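Local coordinates for protein proline dehydrogenase (Bradyrhizobium japonicum USDA 110, PDB 3HAZ) that probably oxidizes proline to glutamate in two steps, using FAD in a proline dehydrogenase domain and NAD in an aldehyde dehydrogenase domain, at residues A672-G677 with K706-L711; A576-A581 with Y620-G625; A664-Q669 with R693-L698. One frame throughout, in Å; residues are numbered along the deposited sequence.

Contact 1: A672-G677 with K706-L711; sequences AALMAG and KSALYL
L674 meets A708 and L709 where a helix lies over the edge of the Rossmann-type sheet in the aldehyde dehydrogenase part of the chain. It is the one residue of 672-677 that makes this contact, and it uses both of its methyls. CD2 of L674 comes to 3.7 Å from the carbonyl O of A708 and to 4.3 Å from its CB, so this branch lies over the turn that leads into strand 709-711. The other branch is looser: L674 CD1 stands 4.5 Å from L709 CD2, two methyl ends just in touch. With chi1 at -73°, CG of L674 sits opposite its own carbonyl carbon, and the extended chi2 carries the fork outward from the helix. The contact is small and apolar, burying 108 Å² over the two sides.

One shell out, V680 of strand 679-683 is shared by both segments. The side chains of L674 and L709 both rest on it, and its backbone is hydrogen-bonded to A708 and Y710, the parallel pairing that joins 709-711 to the sheet. W566 is a second bridge, for the A708 side chain packs against it and its indole NE1 bonds to L674 O. G677, at a positive phi of 101°, forms a Schellman motif with the last turn of the helix. That turn brings G677 N back to L674 O at 3.0 Å, the same carbonyl oxygen that receives the indole N-H of W566.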
# COMPACT_ATOMS: atom_id res chain seq x y z
N ALA A 672 -15.63 -12.92 32.41
CA ALA A 672 -16.38 -12.81 31.17
C ALA A 672 -17.64 -11.97 31.38
O ALA A 672 -17.89 -11.02 30.64
CB ALA A 672 -16.75 -14.17 30.64
N ALA A 673 -18.42 -12.34 32.39
CA ALA A 673 -19.66 -11.63 32.74
C ALA A 673 -19.37 -10.16 33.05
O ALA A 673 -20.03 -9.26 32.54
CB ALA A 673 -20.34 -12.31 33.93
N LEU A 674 -18.37 -9.94 33.90
CA LEU A 674 -17.92 -8.59 34.24
C LEU A 674 -17.49 -7.80 33.00
O LEU A 674 -17.86 -6.63 32.84
CB LEU A 674 -16.76 -8.65 35.23
CG LEU A 674 -17.09 -9.03 36.68
CD1 LEU A 674 -15.80 -9.28 37.45
CD2 LEU A 674 -17.96 -7.96 37.36
N MET A 675 -16.71 -8.44 32.13
CA MET A 675 -16.21 -7.74 30.94
C MET A 675 -17.35 -7.27 30.05
O MET A 675 -17.28 -6.21 29.44
CB MET A 675 -15.22 -8.60 30.15
CG MET A 675 -14.59 -7.87 28.96
SD MET A 675 -13.51 -6.50 29.47
CE MET A 675 -14.05 -5.24 28.32
N ALA A 676 -18.41 -8.07 29.99
CA ALA A 676 -19.56 -7.75 29.15
C ALA A 676 -20.42 -6.63 29.74
O ALA A 676 -21.35 -6.15 29.09
CB ALA A 676 -20.41 -8.98 28.91
N GLY A 677 -20.11 -6.22 30.97
CA GLY A 677 -20.81 -5.11 31.60
C GLY A 677 -21.87 -5.54 32.60
O GLY A 677 -22.71 -4.74 33.00
N LYS A 706 -16.69 -3.12 44.42
CA LYS A 706 -17.35 -3.98 45.39
C LYS A 706 -18.82 -4.18 45.04
O LYS A 706 -19.40 -5.21 45.37
CB LYS A 706 -17.24 -3.38 46.80
CG LYS A 706 -15.83 -3.22 47.34
CD LYS A 706 -15.16 -4.56 47.57
CE LYS A 706 -14.05 -4.46 48.60
NZ LYS A 706 -14.58 -4.47 49.99
N SER A 707 -19.42 -3.19 44.38
CA SER A 707 -20.83 -3.25 44.03
C SER A 707 -21.11 -4.06 42.77
O SER A 707 -22.26 -4.31 42.43
CB SER A 707 -21.40 -1.83 43.88
OG SER A 707 -20.63 -1.08 42.96
N ALA A 708 -20.05 -4.49 42.09
CA ALA A 708 -20.20 -5.23 40.84
C ALA A 708 -19.99 -6.74 41.01
O ALA A 708 -20.33 -7.52 40.13
CB ALA A 708 -19.25 -4.69 39.78
N LEU A 709 -19.44 -7.14 42.15
CA LEU A 709 -19.05 -8.54 42.35
C LEU A 709 -19.23 -9.01 43.79
O LEU A 709 -18.58 -8.49 44.70
CB LEU A 709 -17.60 -8.75 41.92
CG LEU A 709 -16.99 -10.14 42.17
CD1 LEU A 709 -17.71 -11.21 41.36
CD2 LEU A 709 -15.50 -10.14 41.85
N TYR A 710 -20.09 -10.01 43.99
CA TYR A 710 -20.32 -10.57 45.32
C TYR A 710 -20.10 -12.08 45.36
O TYR A 710 -20.52 -12.80 44.46
CB TYR A 710 -21.74 -10.24 45.81
CG TYR A 710 -21.96 -8.76 46.01
CD1 TYR A 710 -22.24 -7.93 44.93
CD2 TYR A 710 -21.90 -8.18 47.27
CE1 TYR A 710 -22.44 -6.58 45.10
CE2 TYR A 710 -22.10 -6.82 47.45
CZ TYR A 710 -22.37 -6.02 46.36
OH TYR A 710 -22.57 -4.67 46.51
N LEU A 711 -19.45 -12.54 46.42
CA LEU A 711 -19.27 -13.97 46.63
C LEU A 711 -20.29 -14.49 47.63
O LEU A 711 -20.41 -13.96 48.74
CB LEU A 711 -17.87 -14.27 47.15
CG LEU A 711 -17.51 -15.75 47.17
CD1 LEU A 711 -17.18 -16.22 45.76
CD2 LEU A 711 -16.35 -16.01 48.11

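Contact 2: A576-A581 with Y620-G625; sequences AALEQA and YYAAQG
L578 and E579, neighbours in sequence, approach A622 from two sides and carry most of this helix-helix contact. Helices 571-587 and 604-629 run nearly antiparallel here, at 161°, with the axes of the short segments 8.5 Å apart. The CA atoms of L578 and A622 are separated by only 5.9 Å, a close approach made possible by the small alanine side chain.

L578 comes first. Its CB lies 3.9 Å from A622 CB, and its CD2 methyl reaches farther round the partner helix, to 3.7 Å from A622 N and 3.9 Å from Y621 CB. Y621 contributes just its CB here, because the ring leads away to lie against F617 and Y973, and its hydroxyl bonds to G969 N. The same L578 CD2 methyl also meets M675 of helix 664-675, and T671 of that helix touches L578 too.

E579 follows, and it works through its aliphatic part: CG sits 3.6 Å from A622 CB. From there the chain runs on extended past the same methyl, with OE2 at 3.7 Å from A622 CB, to a salt bridge between OE2 and R626 NH2, one turn farther along the partner helix. A581, at the end of the segment, turns to L698 and L699 of helix 689-702 instead.

The alanine methyl is thus met by the leucine CB and by the stem of a glutamate. Apolar packing lies between the helices at this close spacing, while the charge of the glutamate is met by an arginine of the opposite helix.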
# COMPACT_ATOMS: atom_id res chain seq x y z
N ALA A 576 -9.04 -3.03 31.57
CA ALA A 576 -7.85 -2.72 32.35
C ALA A 576 -7.90 -3.42 33.70
O ALA A 576 -6.87 -3.80 34.25
CB ALA A 576 -7.71 -1.19 32.53
N ALA A 577 -9.10 -3.57 34.26
CA ALA A 577 -9.26 -4.27 35.53
C ALA A 577 -8.89 -5.75 35.38
O ALA A 577 -8.15 -6.30 36.19
CB ALA A 577 -10.67 -4.11 36.06
N LEU A 578 -9.42 -6.39 34.34
CA LEU A 578 -9.07 -7.78 34.05
C LEU A 578 -7.56 -7.95 33.88
O LEU A 578 -6.96 -8.88 34.42
CB LEU A 578 -9.79 -8.28 32.79
CG LEU A 578 -11.09 -9.08 33.00
CD1 LEU A 578 -12.07 -8.32 33.87
CD2 LEU A 578 -11.73 -9.44 31.67
N GLU A 579 -6.93 -7.03 33.15
CA GLU A 579 -5.50 -7.13 32.86
C GLU A 579 -4.64 -6.91 34.11
O GLU A 579 -3.57 -7.49 34.24
CB GLU A 579 -5.10 -6.17 31.73
CG GLU A 579 -5.61 -6.63 30.38
CD GLU A 579 -5.57 -5.54 29.31
OE1 GLU A 579 -5.45 -4.35 29.66
OE2 GLU A 579 -5.67 -5.90 28.11
N GLN A 580 -5.12 -6.07 35.02
CA GLN A 580 -4.43 -5.87 36.29
C GLN A 580 -4.59 -7.12 37.16
O GLN A 580 -3.70 -7.48 37.93
CB GLN A 580 -4.94 -4.61 37.01
CG GLN A 580 -4.40 -4.40 38.42
CD GLN A 580 -2.90 -4.19 38.46
OE1 GLN A 580 -2.25 -4.06 37.43
NE2 GLN A 580 -2.33 -4.16 39.67
N ALA A 581 -5.73 -7.79 37.03
CA ALA A 581 -5.98 -9.03 37.75
C ALA A 581 -5.01 -10.12 37.29
O ALA A 581 -4.41 -10.82 38.11
CB ALA A 581 -7.42 -9.49 37.55
N TYR A 620 -7.27 -12.56 27.80
CA TYR A 620 -8.01 -12.87 26.58
C TYR A 620 -9.40 -12.23 26.57
O TYR A 620 -9.80 -11.61 25.57
CB TYR A 620 -8.13 -14.39 26.39
CG TYR A 620 -8.93 -14.76 25.17
CD1 TYR A 620 -8.40 -14.60 23.89
CD2 TYR A 620 -10.23 -15.24 25.29
CE1 TYR A 620 -9.14 -14.94 22.76
CE2 TYR A 620 -10.97 -15.57 24.17
CZ TYR A 620 -10.43 -15.41 22.91
OH TYR A 620 -11.18 -15.74 21.81
N TYR A 621 -10.15 -12.36 27.66
CA TYR A 621 -11.44 -11.68 27.73
C TYR A 621 -11.27 -10.16 27.70
O TYR A 621 -12.11 -9.44 27.16
CB TYR A 621 -12.26 -12.14 28.94
CG TYR A 621 -12.69 -13.59 28.84
CD1 TYR A 621 -12.94 -14.17 27.60
CD2 TYR A 621 -12.85 -14.37 29.98
CE1 TYR A 621 -13.33 -15.50 27.50
CE2 TYR A 621 -13.24 -15.70 29.89
CZ TYR A 621 -13.47 -16.25 28.64
OH TYR A 621 -13.86 -17.57 28.54
N ALA A 622 -10.18 -9.66 28.28
CA ALA A 622 -9.94 -8.22 28.21
C ALA A 622 -9.76 -7.82 26.76
O ALA A 622 -10.32 -6.82 26.31
CB ALA A 622 -8.72 -7.83 29.04
N ALA A 623 -8.99 -8.62 26.01
CA ALA A 623 -8.69 -8.31 24.62
C ALA A 623 -9.92 -8.43 23.72
O ALA A 623 -10.16 -7.56 22.88
CB ALA A 623 -7.56 -9.21 24.10
N GLN A 624 -10.68 -9.51 23.87
CA GLN A 624 -11.91 -9.68 23.12
C GLN A 624 -12.93 -8.63 23.56
O GLN A 624 -13.72 -8.14 22.76
CB GLN A 624 -12.50 -11.09 23.32
CG GLN A 624 -11.63 -12.23 22.79
CD GLN A 624 -11.32 -12.10 21.31
OE1 GLN A 624 -10.15 -12.00 20.91
NE2 GLN A 624 -12.35 -12.11 20.48
N GLY A 625 -12.90 -8.29 24.84
CA GLY A 625 -13.78 -7.27 25.37
C GLY A 625 -13.64 -5.92 24.68
O GLY A 625 -14.65 -5.27 24.38

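Contact 3: A664-Q669 with R693-L698; sequences AIFLGQ and REAVAL
F666 and L667 of helix 664-675 pack against A695 and V696 of helix 689-702, two helices that cover the same face of the Rossmann-type NAD-binding sheet. The short segments run in roughly the same direction, 37° apart, as expected for the helices of two consecutive beta-alpha-beta crossovers (strands 641-656, 679-683 and 709-711). Their axes are 10.5 Å apart, wide enough to admit a phenyl ring.

The aromatic contacts come from F666. Its CG is swung opposite the backbone N, chi1 175°, which sends the ring across to the other helix. V696 meets that ring in its plane, at the edge: CG2 is 3.5 Å from F666 CZ and 3.9 Å from CE2, and the two side chains cross at about a right angle. A695 approaches obliquely, its CB 3.8 Å from F666 CE2. The ring also touches L711 of strand 709-711 and S657, an NAD-binding residue, which makes F666 second-shell to the cofactor, about 8 Å from it between nearest atoms.

Purely aliphatic packing is left to L667. Its CD2 lies 4.0 Å from A695 CB, so the alanine methyl points into the notch where this leucine and the F666 ring meet. L667 also touches L585 of helix 571-587, a third helix that L698 meets as well.

The polar bonds of helix 664-675 run to residues outside the two segments. A664 N at its start bonds to OE2 of E610, close to I665, which touches the NAD itself. Farther along, the buried amide of Q669 is satisfied at both ends, with NE2 bonded to I656 O and OE1 to T734 OG1.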
# COMPACT_ATOMS: atom_id res chain seq x y z
N ALA A 664 -9.44 -21.15 37.85
CA ALA A 664 -9.49 -20.70 36.45
C ALA A 664 -10.90 -20.64 35.88
O ALA A 664 -11.26 -19.68 35.20
CB ALA A 664 -8.58 -21.55 35.57
N ILE A 665 -11.70 -21.67 36.13
CA ILE A 665 -13.06 -21.69 35.64
C ILE A 665 -13.89 -20.70 36.43
O ILE A 665 -14.76 -20.02 35.88
CB ILE A 665 -13.67 -23.10 35.73
CG1 ILE A 665 -13.10 -23.98 34.63
CG2 ILE A 665 -15.20 -23.04 35.62
CD1 ILE A 665 -13.71 -25.36 34.59
N PHE A 666 -13.61 -20.61 37.73
CA PHE A 666 -14.23 -19.60 38.57
C PHE A 666 -14.02 -18.22 37.97
O PHE A 666 -14.99 -17.49 37.73
CB PHE A 666 -13.66 -19.64 39.99
CG PHE A 666 -14.18 -18.53 40.87
CD1 PHE A 666 -15.39 -18.67 41.53
CD2 PHE A 666 -13.48 -17.34 40.99
CE1 PHE A 666 -15.88 -17.64 42.33
CE2 PHE A 666 -13.96 -16.30 41.78
CZ PHE A 666 -15.17 -16.45 42.45
N LEU A 667 -12.76 -17.86 37.72
CA LEU A 667 -12.41 -16.54 37.19
C LEU A 667 -12.81 -16.35 35.74
O LEU A 667 -13.18 -15.25 35.33
CB LEU A 667 -10.91 -16.27 37.37
CG LEU A 667 -10.50 -15.80 38.76
CD1 LEU A 667 -9.00 -15.57 38.83
CD2 LEU A 667 -11.26 -14.53 39.12
N GLY A 668 -12.70 -17.41 34.94
CA GLY A 668 -13.10 -17.35 33.55
C GLY A 668 -14.54 -16.88 33.43
O GLY A 668 -14.83 -15.90 32.73
N GLN A 669 -15.44 -17.57 34.11
CA GLN A 669 -16.86 -17.24 34.06
C GLN A 669 -17.13 -15.85 34.61
O GLN A 669 -17.91 -15.09 34.05
CB GLN A 669 -17.68 -18.28 34.83
CG GLN A 669 -17.52 -19.69 34.29
CD GLN A 669 -18.51 -20.66 34.89
OE1 GLN A 669 -19.11 -21.46 34.18
NE2 GLN A 669 -18.69 -20.59 36.21
N ARG A 693 -12.72 -17.02 47.35
CA ARG A 693 -12.70 -15.78 48.12
C ARG A 693 -11.42 -14.99 47.86
O ARG A 693 -11.45 -13.76 47.76
CB ARG A 693 -12.89 -16.06 49.62
CG ARG A 693 -13.13 -14.79 50.44
CD ARG A 693 -13.64 -15.08 51.85
NE ARG A 693 -12.67 -15.85 52.63
CZ ARG A 693 -12.76 -16.07 53.94
NH1 ARG A 693 -13.79 -15.57 54.62
NH2 ARG A 693 -11.83 -16.78 54.57
N GLU A 694 -10.29 -15.69 47.74
CA GLU A 694 -9.02 -15.03 47.43
C GLU A 694 -9.09 -14.37 46.04
O GLU A 694 -8.62 -13.25 45.86
CB GLU A 694 -7.86 -16.02 47.48
CG GLU A 694 -7.53 -16.52 48.88
CD GLU A 694 -6.63 -15.57 49.65
OE1 GLU A 694 -6.51 -14.39 49.25
OE2 GLU A 694 -6.03 -16.00 50.66
N ALA A 695 -9.66 -15.08 45.08
CA ALA A 695 -9.79 -14.58 43.72
C ALA A 695 -10.64 -13.31 43.68
O ALA A 695 -10.26 -12.31 43.07
CB ALA A 695 -10.38 -15.65 42.81
N VAL A 696 -11.80 -13.36 44.33
CA VAL A 696 -12.69 -12.20 44.38
C VAL A 696 -12.00 -10.99 45.00
O VAL A 696 -12.07 -9.89 44.46
CB VAL A 696 -13.99 -12.53 45.15
CG1 VAL A 696 -14.77 -11.25 45.47
CG2 VAL A 696 -14.85 -13.50 44.35
N ALA A 697 -11.31 -11.19 46.12
CA ALA A 697 -10.60 -10.09 46.76
C ALA A 697 -9.54 -9.54 45.81
O ALA A 697 -9.28 -8.34 45.77
CB ALA A 697 -9.97 -10.54 48.09
N LEU A 698 -8.94 -10.43 45.03
CA LEU A 698 -7.93 -10.02 44.06
C LEU A 698 -8.56 -9.19 42.95
O LEU A 698 -7.98 -8.19 42.51
CB LEU A 698 -7.19 -11.24 43.49
CG LEU A 698 -6.04 -10.98 42.52
CD1 LEU A 698 -5.05 -12.13 42.51
CD2 LEU A 698 -6.57 -10.71 41.11

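Overall arrangement
All three contacts lie in the aldehyde dehydrogenase part of the chain, their centres 11 to 14 Å apart. Contact 2 closes first along the chain; contacts 3 and 1 then interleave, sharing helix 664-675, while helix 689-702 leads into strand 709-711. Helix 664-675 is the common element: its start serves contact 3, its end contact 1, and its flank meets contact 2, where M675 CG lies 3.4 Å from Y621 O. L711 CD1 joins contacts 1 and 3, at 3.8 Å from V696 CG2. Together they pack two antiparallel helices, two sheet-covering helices and a sheet strand into one largely apolar packing region, of which contact 3 comes up to the NAD site.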